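Local atomic coordinates of transcriptional regulator URE2 (Saccharomyces cerevisiae, PDB entry 1K0D), a protein that regulates nitrogen catabolite repression in yeast by holding GATA-type transcriptional activators in the cytoplasm, and also has glutathione peroxidase activity. Residues G31-I36 and F123-G128; N96-Y99 and P105-W108; A130-Q135 and E152-E157; R160-V165 and P221-V226; I214-F219 and Y241-H246. All coordinates share one frame; numbering follows the deposited sequence.

Contact 1 (G31-I36 and F123-G128); sequences GFKVAI and FFQTSG
The ammonium end of Lys33 arrives at the side-chain amide of Gln125, with NZ 3.6 Å from the amide carbon CD and the preceding CE 4.0 Å from that same carbon. The two chains run toward each other from opposite directions. Thr126 supplies a second, van der Waals touch: its methyl CG2 lies 3.6 Å from Lys33 NZ, the threonine side chain standing roughly at right angles to the lysine. These contacts bury just 94 Å² in total, and the nearest CA atoms, of Lys33 and Thr126, are 10.6 Å apart, so the gap between the helices is bridged by side chains and not by close backbone packing. Lys33 can span it because its chain is nearly extended apart from one bend at chi3 (-57°), which turns CE and NZ as the amide is approached. The contact joins the two domains of the glutathione S-transferase fold: helix 29-40 belongs to the thioredoxin-like N-terminal domain, helix 112-142 to the all-helical C-terminal one. Around this first shell, Lys33 NZ has its strongest polar partner in Ser87 OG, a hydrogen bond, and a weak one in Asn30 OD1. Both residues bind glutathione, and the lysine side chain itself comes within about 4 Å of the bound ligand. On the partner helix, Thr126 OG1 hydrogen-bonds back to Leu122 O one turn earlier, which fixes the rotation that leaves the methyl facing the lysine. The helix that carries Gln125 and Thr126 widens into a pi-type turn at 125-128; just there Gly128 N bonds Phe124 O at 2.7 Å.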
# COMPACT_ATOMS: atom_id res chain seq x y z
N GLY B 31 11.50 -4.64 6.03
CA GLY B 31 11.90 -6.03 6.18
C GLY B 31 11.53 -6.50 7.57
O GLY B 31 10.94 -7.57 7.73
N PHE B 32 11.87 -5.70 8.58
CA PHE B 32 11.55 -6.05 9.95
C PHE B 32 10.04 -6.07 10.19
O PHE B 32 9.57 -6.76 11.09
CB PHE B 32 12.23 -5.08 10.93
CG PHE B 32 13.73 -5.22 10.96
CD1 PHE B 32 14.51 -4.63 9.97
CD2 PHE B 32 14.35 -5.97 11.95
CE1 PHE B 32 15.90 -4.80 9.97
CE2 PHE B 32 15.73 -6.15 11.96
CZ PHE B 32 16.51 -5.56 10.96
N LYS B 33 9.29 -5.33 9.38
CA LYS B 33 7.84 -5.30 9.52
C LYS B 33 7.29 -6.70 9.22
O LYS B 33 6.37 -7.17 9.88
CB LYS B 33 7.20 -4.30 8.55
CG LYS B 33 5.68 -4.21 8.70
CD LYS B 33 5.01 -3.62 7.47
CE LYS B 33 5.55 -2.24 7.14
NZ LYS B 33 4.93 -1.72 5.88
N VAL B 34 7.87 -7.35 8.21
CA VAL B 34 7.43 -8.69 7.85
C VAL B 34 7.97 -9.70 8.86
O VAL B 34 7.27 -10.63 9.25
CB VAL B 34 7.91 -9.08 6.41
CG1 VAL B 34 7.59 -10.53 6.14
CG2 VAL B 34 7.21 -8.19 5.36
N ALA B 35 9.22 -9.53 9.28
CA ALA B 35 9.83 -10.43 10.26
C ALA B 35 8.97 -10.45 11.52
O ALA B 35 8.72 -11.50 12.09
CB ALA B 35 11.25 -9.97 10.58
N ILE B 36 8.52 -9.27 11.94
CA ILE B 36 7.68 -9.17 13.13
C ILE B 36 6.39 -9.99 13.02
O ILE B 36 6.06 -10.76 13.92
CB ILE B 36 7.32 -7.69 13.41
CG1 ILE B 36 8.55 -6.97 13.98
CG2 ILE B 36 6.14 -7.61 14.38
CD1 ILE B 36 8.34 -5.50 14.21
N PHE B 123 -2.81 0.47 4.64
CA PHE B 123 -2.53 1.22 3.42
C PHE B 123 -2.02 2.62 3.79
O PHE B 123 -1.14 3.16 3.12
CB PHE B 123 -3.77 1.30 2.53
CG PHE B 123 -3.89 0.17 1.54
CD1 PHE B 123 -4.70 -0.93 1.80
CD2 PHE B 123 -3.16 0.19 0.35
CE1 PHE B 123 -4.79 -2.00 0.90
CE2 PHE B 123 -3.24 -0.86 -0.57
CZ PHE B 123 -4.06 -1.97 -0.29
N PHE B 124 -2.56 3.20 4.85
CA PHE B 124 -2.11 4.52 5.31
C PHE B 124 -0.61 4.45 5.68
O PHE B 124 0.19 5.31 5.29
CB PHE B 124 -2.93 4.96 6.52
CG PHE B 124 -2.50 6.27 7.12
CD1 PHE B 124 -2.38 7.41 6.33
CD2 PHE B 124 -2.27 6.38 8.49
CE1 PHE B 124 -2.04 8.65 6.89
CE2 PHE B 124 -1.93 7.61 9.07
CZ PHE B 124 -1.82 8.75 8.27
N GLN B 125 -0.23 3.40 6.40
CA GLN B 125 1.16 3.22 6.80
C GLN B 125 2.11 3.01 5.62
O GLN B 125 3.11 3.71 5.49
CB GLN B 125 1.29 2.02 7.77
CG GLN B 125 2.66 1.89 8.43
CD GLN B 125 3.71 1.26 7.53
OE1 GLN B 125 4.84 1.74 7.46
NE2 GLN B 125 3.35 0.18 6.86
N THR B 126 1.79 2.05 4.75
CA THR B 126 2.64 1.75 3.60
C THR B 126 2.70 2.84 2.53
O THR B 126 3.73 3.02 1.87
CB THR B 126 2.19 0.45 2.90
OG1 THR B 126 0.88 0.63 2.36
CG2 THR B 126 2.16 -0.71 3.88
N SER B 127 1.60 3.58 2.37
CA SER B 127 1.51 4.62 1.36
C SER B 127 1.68 6.06 1.82
O SER B 127 2.17 6.90 1.06
CB SER B 127 0.18 4.48 0.61
OG SER B 127 0.04 3.14 0.12
N GLY B 128 1.27 6.37 3.05
CA GLY B 128 1.39 7.75 3.52
C GLY B 128 2.44 8.01 4.58
O GLY B 128 2.91 9.14 4.74

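Contact 2 (N96-Y99 and P105-W108); sequences NKYY and PLLW
Tyr98 and Tyr99, adjacent on the helix, splay apart to take hold of two successive residues of the loop, Leu106 and Pro105. Each ring leaves its helix with CG anti to the backbone N (chi1 -175° and 174°), which sends both rings toward the loop. The Tyr98 ring meets Leu106 at an oblique slant: CE2 is 3.6 Å from Leu106 CB, while the methyl CD1 lies alongside the phenol end, 3.9 Å from Tyr98 OH. Tyr99 presents the CD1-CE1 side of its ring to the proline, with Tyr99 CD1 3.5 Å from Pro105 N and 3.7 Å from Pro105 CB. Behind the rings, Tyr99 CB abuts the edge of the Trp108 indole, 4.4 Å from its CD1. The loop keeps its shape through a type II beta turn from Pro105 to Trp108, closed by Trp108 N bonding Pro105 O at 2.9 Å. Leu107, at the third position of that turn, has the positive phi (60°) such turns require. Packing is thus the substance of the contact, which folds the interdomain linker back on the end of helix 87-102. Trp108 continues inward between Leu92 and Val95 of that helix and Ile118 of helix 112-142, whereas Lys97 reaches Asp76 of strand 73-76 in a salt bridge.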
# COMPACT_ATOMS: atom_id res chain seq x y z
N ASN B 96 -4.07 -13.96 6.49
CA ASN B 96 -5.11 -14.71 5.79
C ASN B 96 -4.82 -16.20 5.91
O ASN B 96 -5.71 -17.00 6.21
CB ASN B 96 -5.18 -14.32 4.31
CG ASN B 96 -6.17 -13.20 4.06
OD1 ASN B 96 -7.38 -13.42 4.04
ND2 ASN B 96 -5.66 -11.99 3.87
N LYS B 97 -3.56 -16.57 5.70
CA LYS B 97 -3.13 -17.96 5.78
C LYS B 97 -3.27 -18.51 7.19
O LYS B 97 -3.80 -19.61 7.37
CB LYS B 97 -1.67 -18.09 5.32
CG LYS B 97 -1.24 -19.54 5.16
CD LYS B 97 0.12 -19.65 4.50
CE LYS B 97 0.45 -21.11 4.20
NZ LYS B 97 1.71 -21.24 3.43
N TYR B 98 -2.79 -17.76 8.18
CA TYR B 98 -2.88 -18.19 9.57
C TYR B 98 -4.33 -18.47 9.94
O TYR B 98 -4.65 -19.48 10.58
CB TYR B 98 -2.32 -17.12 10.51
CG TYR B 98 -2.29 -17.58 11.96
CD1 TYR B 98 -1.19 -18.28 12.45
CD2 TYR B 98 -3.40 -17.39 12.80
CE1 TYR B 98 -1.19 -18.79 13.74
CE2 TYR B 98 -3.40 -17.91 14.10
CZ TYR B 98 -2.29 -18.62 14.56
OH TYR B 98 -2.28 -19.17 15.81
N TYR B 99 -5.20 -17.55 9.55
CA TYR B 99 -6.61 -17.67 9.85
C TYR B 99 -7.28 -18.87 9.20
O TYR B 99 -8.06 -19.57 9.86
CB TYR B 99 -7.35 -16.40 9.44
CG TYR B 99 -8.85 -16.51 9.58
CD1 TYR B 99 -9.44 -16.83 10.81
CD2 TYR B 99 -9.69 -16.30 8.48
CE1 TYR B 99 -10.82 -16.93 10.94
CE2 TYR B 99 -11.07 -16.40 8.60
CZ TYR B 99 -11.63 -16.71 9.83
OH TYR B 99 -12.99 -16.78 9.96
N PRO B 105 -8.23 -15.72 13.87
CA PRO B 105 -7.70 -14.54 13.18
C PRO B 105 -6.72 -13.71 14.00
O PRO B 105 -6.95 -12.53 14.26
CB PRO B 105 -8.96 -13.76 12.84
CG PRO B 105 -9.81 -14.00 14.06
CD PRO B 105 -9.61 -15.49 14.32
N LEU B 106 -5.62 -14.33 14.40
CA LEU B 106 -4.60 -13.65 15.21
C LEU B 106 -4.09 -12.41 14.45
O LEU B 106 -3.77 -12.49 13.27
CB LEU B 106 -3.45 -14.62 15.47
CG LEU B 106 -2.66 -14.52 16.78
CD1 LEU B 106 -1.44 -15.43 16.69
CD2 LEU B 106 -2.24 -13.09 17.05
N LEU B 107 -4.02 -11.28 15.15
CA LEU B 107 -3.55 -10.02 14.57
C LEU B 107 -4.42 -9.59 13.38
O LEU B 107 -4.04 -8.71 12.60
CB LEU B 107 -2.10 -10.16 14.09
CG LEU B 107 -1.02 -10.67 15.04
CD1 LEU B 107 0.27 -10.86 14.28
CD2 LEU B 107 -0.82 -9.69 16.18
N TRP B 108 -5.60 -10.18 13.27
CA TRP B 108 -6.48 -9.92 12.13
C TRP B 108 -7.92 -9.93 12.65
O TRP B 108 -8.17 -9.65 13.82
CB TRP B 108 -6.23 -11.03 11.11
CG TRP B 108 -6.87 -10.95 9.74
CD1 TRP B 108 -7.43 -11.99 9.04
CD2 TRP B 108 -6.94 -9.81 8.87
NE1 TRP B 108 -7.84 -11.57 7.81
CE2 TRP B 108 -7.56 -10.24 7.67
CE3 TRP B 108 -6.54 -8.47 8.98
CZ2 TRP B 108 -7.79 -9.38 6.59
CZ3 TRP B 108 -6.77 -7.62 7.91
CH2 TRP B 108 -7.39 -8.08 6.73

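Contact 3 (A130-Q135 and E152-E157); sequences APMIGQ and ERYTDE
Gln135 over a face and Met132 at the edge meet the Tyr154 ring, joining the two long helices of an antiparallel helical hairpin in the glutathione S-transferase C-terminal domain. The short segments approach to 8.4 Å between axes, with their directions 145° apart. Gln135 CB sits over the middle of one ring face, 3.5 Å from the Tyr154 centroid and 11° off the normal, a CH-pi contact. Beyond CB the glutamine chain bends and leads away from the partner helix. The opposite face of the ring carries the aliphatic CD of Arg153, offset toward the rim, and the Arg153 NE makes a weak bond to the Tyr154 OH. Met132 makes a Met-aromatic contact, its SD 5.0 Å from the Tyr154 centroid. Its first torsion, which leaves CG beside the backbone N, puts that carbon against Glu157, and the fold at chi2 (-60°) then lays the sulfur beside the ring. The glutamate likewise bends at its second torsion; its carboxylate pairs with Arg160 in a salt bridge. The Tyr154 hydroxyl points into the dimer interface, where it meets the side-chain amide of Gln135 of the second subunit. Between the two segments, Met132 CG lies 3.6 Å from Glu157 CG.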
# COMPACT_ATOMS: atom_id res chain seq x y z
N ALA B 130 5.45 5.45 5.54
CA ALA B 130 6.76 5.00 5.10
C ALA B 130 7.37 5.79 3.94
O ALA B 130 8.53 6.19 4.00
CB ALA B 130 6.72 3.51 4.76
N PRO B 131 6.60 6.02 2.86
CA PRO B 131 7.15 6.77 1.73
C PRO B 131 7.65 8.16 2.13
O PRO B 131 8.69 8.60 1.65
CB PRO B 131 5.98 6.84 0.75
CG PRO B 131 5.23 5.56 1.04
CD PRO B 131 5.25 5.52 2.55
N MET B 132 6.90 8.83 2.99
CA MET B 132 7.25 10.17 3.44
C MET B 132 8.49 10.17 4.32
O MET B 132 9.34 11.06 4.20
CB MET B 132 6.07 10.80 4.18
CG MET B 132 4.84 11.01 3.30
SD MET B 132 5.17 12.11 1.89
CE MET B 132 5.32 10.92 0.55
N ILE B 133 8.60 9.20 5.22
CA ILE B 133 9.78 9.12 6.07
C ILE B 133 10.96 8.91 5.13
O ILE B 133 12.04 9.46 5.34
CB ILE B 133 9.68 7.95 7.06
CG1 ILE B 133 8.58 8.25 8.09
CG2 ILE B 133 11.03 7.73 7.74
CD1 ILE B 133 8.30 7.08 9.03
N GLY B 134 10.73 8.11 4.09
CA GLY B 134 11.77 7.84 3.12
C GLY B 134 12.22 9.09 2.37
O GLY B 134 13.41 9.27 2.12
N GLN B 135 11.28 9.96 2.01
CA GLN B 135 11.65 11.17 1.29
C GLN B 135 12.38 12.15 2.21
O GLN B 135 13.30 12.84 1.77
CB GLN B 135 10.42 11.84 0.68
CG GLN B 135 9.60 10.95 -0.26
CD GLN B 135 10.45 10.00 -1.08
OE1 GLN B 135 10.36 8.78 -0.91
NE2 GLN B 135 11.29 10.53 -1.95
N GLU B 152 11.92 20.26 4.88
CA GLU B 152 10.78 20.75 5.64
C GLU B 152 9.45 20.19 5.14
O GLU B 152 8.56 19.89 5.93
CB GLU B 152 10.76 22.28 5.60
CG GLU B 152 9.64 22.91 6.40
CD GLU B 152 9.72 24.44 6.43
OE1 GLU B 152 9.78 25.06 5.34
OE2 GLU B 152 9.73 25.01 7.54
N ARG B 153 9.30 20.06 3.83
CA ARG B 153 8.06 19.54 3.26
C ARG B 153 7.76 18.14 3.79
O ARG B 153 6.68 17.87 4.31
CB ARG B 153 8.16 19.49 1.73
CG ARG B 153 7.03 18.74 1.03
CD ARG B 153 7.28 18.68 -0.47
NE ARG B 153 6.39 17.74 -1.14
CZ ARG B 153 5.08 17.93 -1.31
NH1 ARG B 153 4.50 19.04 -0.86
NH2 ARG B 153 4.36 17.02 -1.93
N TYR B 154 8.74 17.25 3.68
CA TYR B 154 8.55 15.88 4.13
C TYR B 154 8.58 15.65 5.64
O TYR B 154 7.87 14.78 6.15
CB TYR B 154 9.56 14.98 3.42
CG TYR B 154 9.30 14.97 1.94
CD1 TYR B 154 10.17 15.60 1.05
CD2 TYR B 154 8.13 14.39 1.43
CE1 TYR B 154 9.88 15.66 -0.31
CE2 TYR B 154 7.82 14.45 0.08
CZ TYR B 154 8.70 15.09 -0.79
OH TYR B 154 8.40 15.16 -2.12
N THR B 155 9.39 16.43 6.35
CA THR B 155 9.44 16.28 7.80
C THR B 155 8.10 16.72 8.38
O THR B 155 7.59 16.10 9.32
CB THR B 155 10.57 17.13 8.40
OG1 THR B 155 11.80 16.80 7.74
CG2 THR B 155 10.71 16.83 9.88
N ASP B 156 7.53 17.78 7.82
CA ASP B 156 6.23 18.27 8.28
C ASP B 156 5.16 17.21 8.03
O ASP B 156 4.29 16.99 8.87
CB ASP B 156 5.83 19.54 7.53
CG ASP B 156 6.59 20.76 8.00
OD1 ASP B 156 6.39 21.84 7.41
OD2 ASP B 156 7.38 20.64 8.95
N GLU B 157 5.21 16.57 6.87
CA GLU B 157 4.22 15.55 6.53
C GLU B 157 4.29 14.37 7.49
O GLU B 157 3.26 13.84 7.90
CB GLU B 157 4.41 15.07 5.08
CG GLU B 157 3.41 14.00 4.64
CD GLU B 157 1.95 14.45 4.72
OE1 GLU B 157 1.06 13.59 4.53
OE2 GLU B 157 1.69 15.65 4.97

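Contact 4 (R160-V165 and P221-V226); sequences RVYGVV and PWNNVV
Tyr162 stretches from helix 148-176 to Asn223 and Val226, beginning with a first torsion of -94°, well off the staggered position. Beyond CB, the two sides of the ring find different neighbours. On one, CE1 packs against the methyl CG1 of Val226 at 3.7 Å. On the other, CE2 comes within 2.9 Å of Asn223 OD1, which lies at the ring edge, in its plane. At the tip, the hydroxyl OH is 3.6 Å from Val226 CG1 and donates a short hydrogen bond of 2.5 Å to Asn223 OD1. The angle at that oxygen, C=O to donor, is 137°, and the donor is tilted 20° from the carbonyl plane. Both segments lie in the helical C-terminal domain of the glutathione S-transferase fold. The segment 221-226 also carries Trp222, whose indole approaches Asn30 and lies about 5 Å from bound glutathione. Tyr162 OH has a second hydrogen-bond partner in His129 NE2, of helix 112-142. With its proton committed to Asn223, the phenol oxygen would probably act as acceptor toward the imidazole, so that one buried hydroxyl links three separate pieces of chain, with both a donor and probably an acceptor role used.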
# COMPACT_ATOMS: atom_id res chain seq x y z
N ARG B 160 2.73 15.27 10.61
CA ARG B 160 1.30 15.33 10.36
C ARG B 160 0.69 13.93 10.45
O ARG B 160 -0.31 13.72 11.15
CB ARG B 160 1.03 15.93 8.98
CG ARG B 160 -0.44 15.95 8.60
CD ARG B 160 -0.63 16.18 7.12
NE ARG B 160 -1.93 15.68 6.70
CZ ARG B 160 -2.15 14.48 6.18
NH1 ARG B 160 -1.16 13.62 5.99
NH2 ARG B 160 -3.39 14.12 5.88
N VAL B 161 1.28 12.95 9.77
CA VAL B 161 0.73 11.60 9.80
C VAL B 161 0.83 11.01 11.20
O VAL B 161 -0.05 10.25 11.61
CB VAL B 161 1.40 10.66 8.76
CG1 VAL B 161 1.13 11.18 7.35
CG2 VAL B 161 2.89 10.56 9.00
N TYR B 162 1.87 11.37 11.95
CA TYR B 162 1.99 10.87 13.31
C TYR B 162 0.91 11.50 14.18
O TYR B 162 0.44 10.90 15.14
CB TYR B 162 3.38 11.13 13.89
CG TYR B 162 4.31 9.95 13.70
CD1 TYR B 162 5.19 9.90 12.63
CD2 TYR B 162 4.24 8.85 14.55
CE1 TYR B 162 5.99 8.78 12.40
CE2 TYR B 162 5.03 7.72 14.33
CZ TYR B 162 5.90 7.69 13.25
OH TYR B 162 6.68 6.58 13.03
N GLY B 163 0.49 12.71 13.81
CA GLY B 163 -0.57 13.37 14.56
C GLY B 163 -1.88 12.64 14.35
O GLY B 163 -2.71 12.57 15.25
N VAL B 164 -2.07 12.08 13.15
CA VAL B 164 -3.29 11.33 12.84
C VAL B 164 -3.33 10.08 13.72
O VAL B 164 -4.38 9.71 14.26
CB VAL B 164 -3.33 10.89 11.35
CG1 VAL B 164 -4.56 10.04 11.09
CG2 VAL B 164 -3.35 12.12 10.46
N VAL B 165 -2.19 9.42 13.88
CA VAL B 165 -2.11 8.23 14.71
C VAL B 165 -2.31 8.59 16.19
O VAL B 165 -3.03 7.90 16.93
CB VAL B 165 -0.74 7.52 14.55
CG1 VAL B 165 -0.66 6.33 15.50
CG2 VAL B 165 -0.56 7.06 13.11
N PRO B 221 8.50 -0.79 13.14
CA PRO B 221 9.86 -0.65 12.60
C PRO B 221 10.26 0.79 12.29
O PRO B 221 11.42 1.16 12.44
CB PRO B 221 9.84 -1.52 11.35
CG PRO B 221 8.78 -2.54 11.67
CD PRO B 221 7.71 -1.70 12.30
N TRP B 222 9.29 1.58 11.85
CA TRP B 222 9.55 2.97 11.50
C TRP B 222 9.56 3.93 12.67
O TRP B 222 10.35 4.88 12.70
CB TRP B 222 8.53 3.44 10.47
CG TRP B 222 8.60 2.67 9.20
CD1 TRP B 222 7.95 1.50 8.91
CD2 TRP B 222 9.40 2.98 8.06
NE1 TRP B 222 8.30 1.07 7.65
CE2 TRP B 222 9.19 1.96 7.10
CE3 TRP B 222 10.28 4.03 7.74
CZ2 TRP B 222 9.82 1.95 5.85
CZ3 TRP B 222 10.91 4.02 6.50
CH2 TRP B 222 10.68 2.99 5.57
N ASN B 223 8.69 3.70 13.65
CA ASN B 223 8.65 4.57 14.82
C ASN B 223 10.05 4.67 15.44
O ASN B 223 10.32 5.57 16.23
CB ASN B 223 7.66 4.04 15.86
CG ASN B 223 6.23 4.00 15.36
OD1 ASN B 223 5.78 4.92 14.67
ND2 ASN B 223 5.50 2.95 15.72
N ASN B 224 10.92 3.75 15.05
CA ASN B 224 12.28 3.71 15.58
C ASN B 224 13.28 4.48 14.71
O ASN B 224 14.41 4.74 15.13
CB ASN B 224 12.74 2.25 15.70
CG ASN B 224 11.79 1.40 16.53
OD1 ASN B 224 11.87 0.16 16.53
ND2 ASN B 224 10.88 2.05 17.25
N VAL B 225 12.86 4.84 13.51
CA VAL B 225 13.72 5.54 12.55
C VAL B 225 13.50 7.05 12.48
O VAL B 225 14.40 7.79 12.09
CB VAL B 225 13.52 4.92 11.13
CG1 VAL B 225 14.14 5.80 10.06
CG2 VAL B 225 14.13 3.54 11.09
N VAL B 226 12.31 7.50 12.86
CA VAL B 226 11.98 8.91 12.77
C VAL B 226 12.85 9.88 13.58
O VAL B 226 12.84 11.09 13.34
CB VAL B 226 10.48 9.13 13.06
CG1 VAL B 226 9.66 8.38 12.02
CG2 VAL B 226 10.12 8.65 14.47

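Contact 5 (I214-F219 and Y241-H246); sequences IADLAF and YKWTKH
The Trp243 indole is approached at its edge, in plane, by both Asp216 OD1 and Phe219 CD1, while Phe219 CB comes in obliquely. The Phe219 ring has Ala215 O at its own edge, and its plane stands at 56° to the six-membered ring of Trp243 with centroids 5.5 Å apart, an oblique aromatic pair. In the C-terminal domain of the glutathione S-transferase fold this joins helix 238-248 to helix 214-217 and the turn that follows it. At the start of the latter helix, Thr213 and Asp216 are consistent with the N-capping box familiar from this superfamily: Asp216 OD2 accepts from Thr213 N, and Thr213 OG1 from Ala215 N. The other carboxylate oxygen serves the tryptophan. Trp243 NE1 gives its hydrogen to Asp216 OD1 over 2.9 Å in a nearly straight bond (166°), meeting the anti side of the oxygen and standing somewhat out of the carboxylate plane. Asp216 OD1 also accepts from Leu207 N, so three N-H groups grip this buried carboxylate and would tend to stabilise its charge. Trp243 reaches across because its CG is anti to the backbone N (chi1 176°). Beyond NE1 the rim of the six-membered ring runs past the helix backbone, Trp243 CZ2 lying 3.6 Å from Asp216 O. Farther along the same ring, Trp243 CH2 presses on Phe219 at 3.4 Å from CB and 3.5 Å from CD1.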
# COMPACT_ATOMS: atom_id res chain seq x y z
N ILE B 214 -2.18 -6.31 12.72
CA ILE B 214 -1.07 -5.92 11.87
C ILE B 214 -1.09 -4.41 11.62
O ILE B 214 -0.09 -3.84 11.21
CB ILE B 214 -1.10 -6.66 10.52
CG1 ILE B 214 -2.48 -6.52 9.86
CG2 ILE B 214 -0.72 -8.13 10.73
CD1 ILE B 214 -2.60 -7.21 8.51
N ALA B 215 -2.23 -3.78 11.89
CA ALA B 215 -2.35 -2.33 11.69
C ALA B 215 -1.44 -1.61 12.68
O ALA B 215 -0.86 -0.57 12.36
CB ALA B 215 -3.79 -1.89 11.90
N ASP B 216 -1.34 -2.15 13.89
CA ASP B 216 -0.50 -1.55 14.93
C ASP B 216 0.96 -1.90 14.68
O ASP B 216 1.83 -1.03 14.71
CB ASP B 216 -0.89 -2.07 16.32
CG ASP B 216 -2.35 -1.83 16.65
OD1 ASP B 216 -2.73 -0.67 16.90
OD2 ASP B 216 -3.11 -2.82 16.65
N LEU B 217 1.23 -3.17 14.45
CA LEU B 217 2.59 -3.66 14.24
C LEU B 217 3.33 -3.04 13.05
O LEU B 217 4.55 -2.86 13.10
CB LEU B 217 2.58 -5.19 14.11
CG LEU B 217 2.15 -5.97 15.36
CD1 LEU B 217 2.00 -7.45 15.03
CD2 LEU B 217 3.21 -5.79 16.45
N ALA B 218 2.60 -2.72 11.98
CA ALA B 218 3.20 -2.15 10.78
C ALA B 218 3.98 -0.86 11.02
O ALA B 218 4.90 -0.56 10.27
CB ALA B 218 2.11 -1.90 9.72
N PHE B 219 3.61 -0.10 12.05
CA PHE B 219 4.29 1.17 12.34
C PHE B 219 5.57 1.02 13.15
O PHE B 219 6.47 1.86 13.07
CB PHE B 219 3.36 2.13 13.10
CG PHE B 219 2.23 2.68 12.27
CD1 PHE B 219 1.03 1.99 12.15
CD2 PHE B 219 2.38 3.90 11.61
CE1 PHE B 219 -0.02 2.50 11.39
CE2 PHE B 219 1.34 4.43 10.84
CZ PHE B 219 0.14 3.73 10.73
N TYR B 241 3.84 6.90 21.78
CA TYR B 241 4.94 6.39 22.58
C TYR B 241 4.56 5.17 23.40
O TYR B 241 5.26 4.16 23.37
CB TYR B 241 5.48 7.48 23.51
CG TYR B 241 6.69 7.03 24.28
CD1 TYR B 241 7.91 6.83 23.64
CD2 TYR B 241 6.61 6.74 25.64
CE1 TYR B 241 9.02 6.35 24.32
CE2 TYR B 241 7.72 6.26 26.34
CZ TYR B 241 8.91 6.06 25.67
OH TYR B 241 10.00 5.57 26.35
N LYS B 242 3.45 5.25 24.14
CA LYS B 242 3.00 4.11 24.96
C LYS B 242 2.73 2.90 24.06
O LYS B 242 3.17 1.79 24.33
CB LYS B 242 1.71 4.44 25.71
CG LYS B 242 1.77 5.64 26.64
CD LYS B 242 0.46 5.71 27.42
CE LYS B 242 0.19 7.09 27.98
NZ LYS B 242 -0.13 8.05 26.89
N TRP B 243 1.96 3.17 23.01
CA TRP B 243 1.56 2.20 22.00
C TRP B 243 2.77 1.43 21.45
O TRP B 243 2.78 0.20 21.46
CB TRP B 243 0.85 3.00 20.91
CG TRP B 243 0.40 2.28 19.70
CD1 TRP B 243 -0.59 1.34 19.61
CD2 TRP B 243 0.80 2.58 18.36
NE1 TRP B 243 -0.84 1.05 18.29
CE2 TRP B 243 -0.01 1.80 17.50
CE3 TRP B 243 1.75 3.44 17.80
CZ2 TRP B 243 0.12 1.85 16.10
CZ3 TRP B 243 1.87 3.50 16.41
CH2 TRP B 243 1.05 2.71 15.58
N THR B 244 3.78 2.16 20.99
CA THR B 244 4.98 1.53 20.45
C THR B 244 5.72 0.74 21.53
O THR B 244 6.23 -0.35 21.26
CB THR B 244 5.95 2.57 19.87
OG1 THR B 244 5.23 3.49 19.04
CG2 THR B 244 7.03 1.89 19.02
N LYS B 245 5.79 1.28 22.74
CA LYS B 245 6.48 0.57 23.82
C LYS B 245 5.78 -0.72 24.22
O LYS B 245 6.44 -1.70 24.57
CB LYS B 245 6.66 1.48 25.05
CG LYS B 245 7.87 2.39 24.94
CD LYS B 245 9.13 1.57 24.65
CE LYS B 245 10.38 2.44 24.62
NZ LYS B 245 10.74 2.96 25.97
N HIS B 246 4.46 -0.72 24.19
CA HIS B 246 3.73 -1.94 24.53
C HIS B 246 4.14 -3.02 23.54
O HIS B 246 4.39 -4.16 23.92
CB HIS B 246 2.22 -1.71 24.44
CG HIS B 246 1.60 -1.21 25.70
ND1 HIS B 246 1.62 -1.92 26.88
CD2 HIS B 246 0.90 -0.08 25.96
CE1 HIS B 246 0.96 -1.26 27.81
NE2 HIS B 246 0.50 -0.14 27.28

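Overall arrangement
Contact 1 ties the thioredoxin-like domain to the helical domain, and contact 2, about 17 Å away between centres, is nested inside the chain loop it closes. Contact 3 follows in series, sharing helix 112-142 with contact 1: Gln125 O and Ala130 N, probably hydrogen-bonded, are 2.9 Å apart. Contacts 4 and 5 alternate along the chain, their centres about 10 Å apart, and meet where Val165 touches both Phe219 and Trp243. Contact 3 shares helix 148-176 with contact 4. Contacts 2 and 3 lie on opposite sides of the chain's centre, about 31 Å apart. Contacts 1 to 4 touch the second subunit, contact 2 through Asn96 alone, whereas contact 5 does not; domain packing, glutathione site and dimer interface thus adjoin.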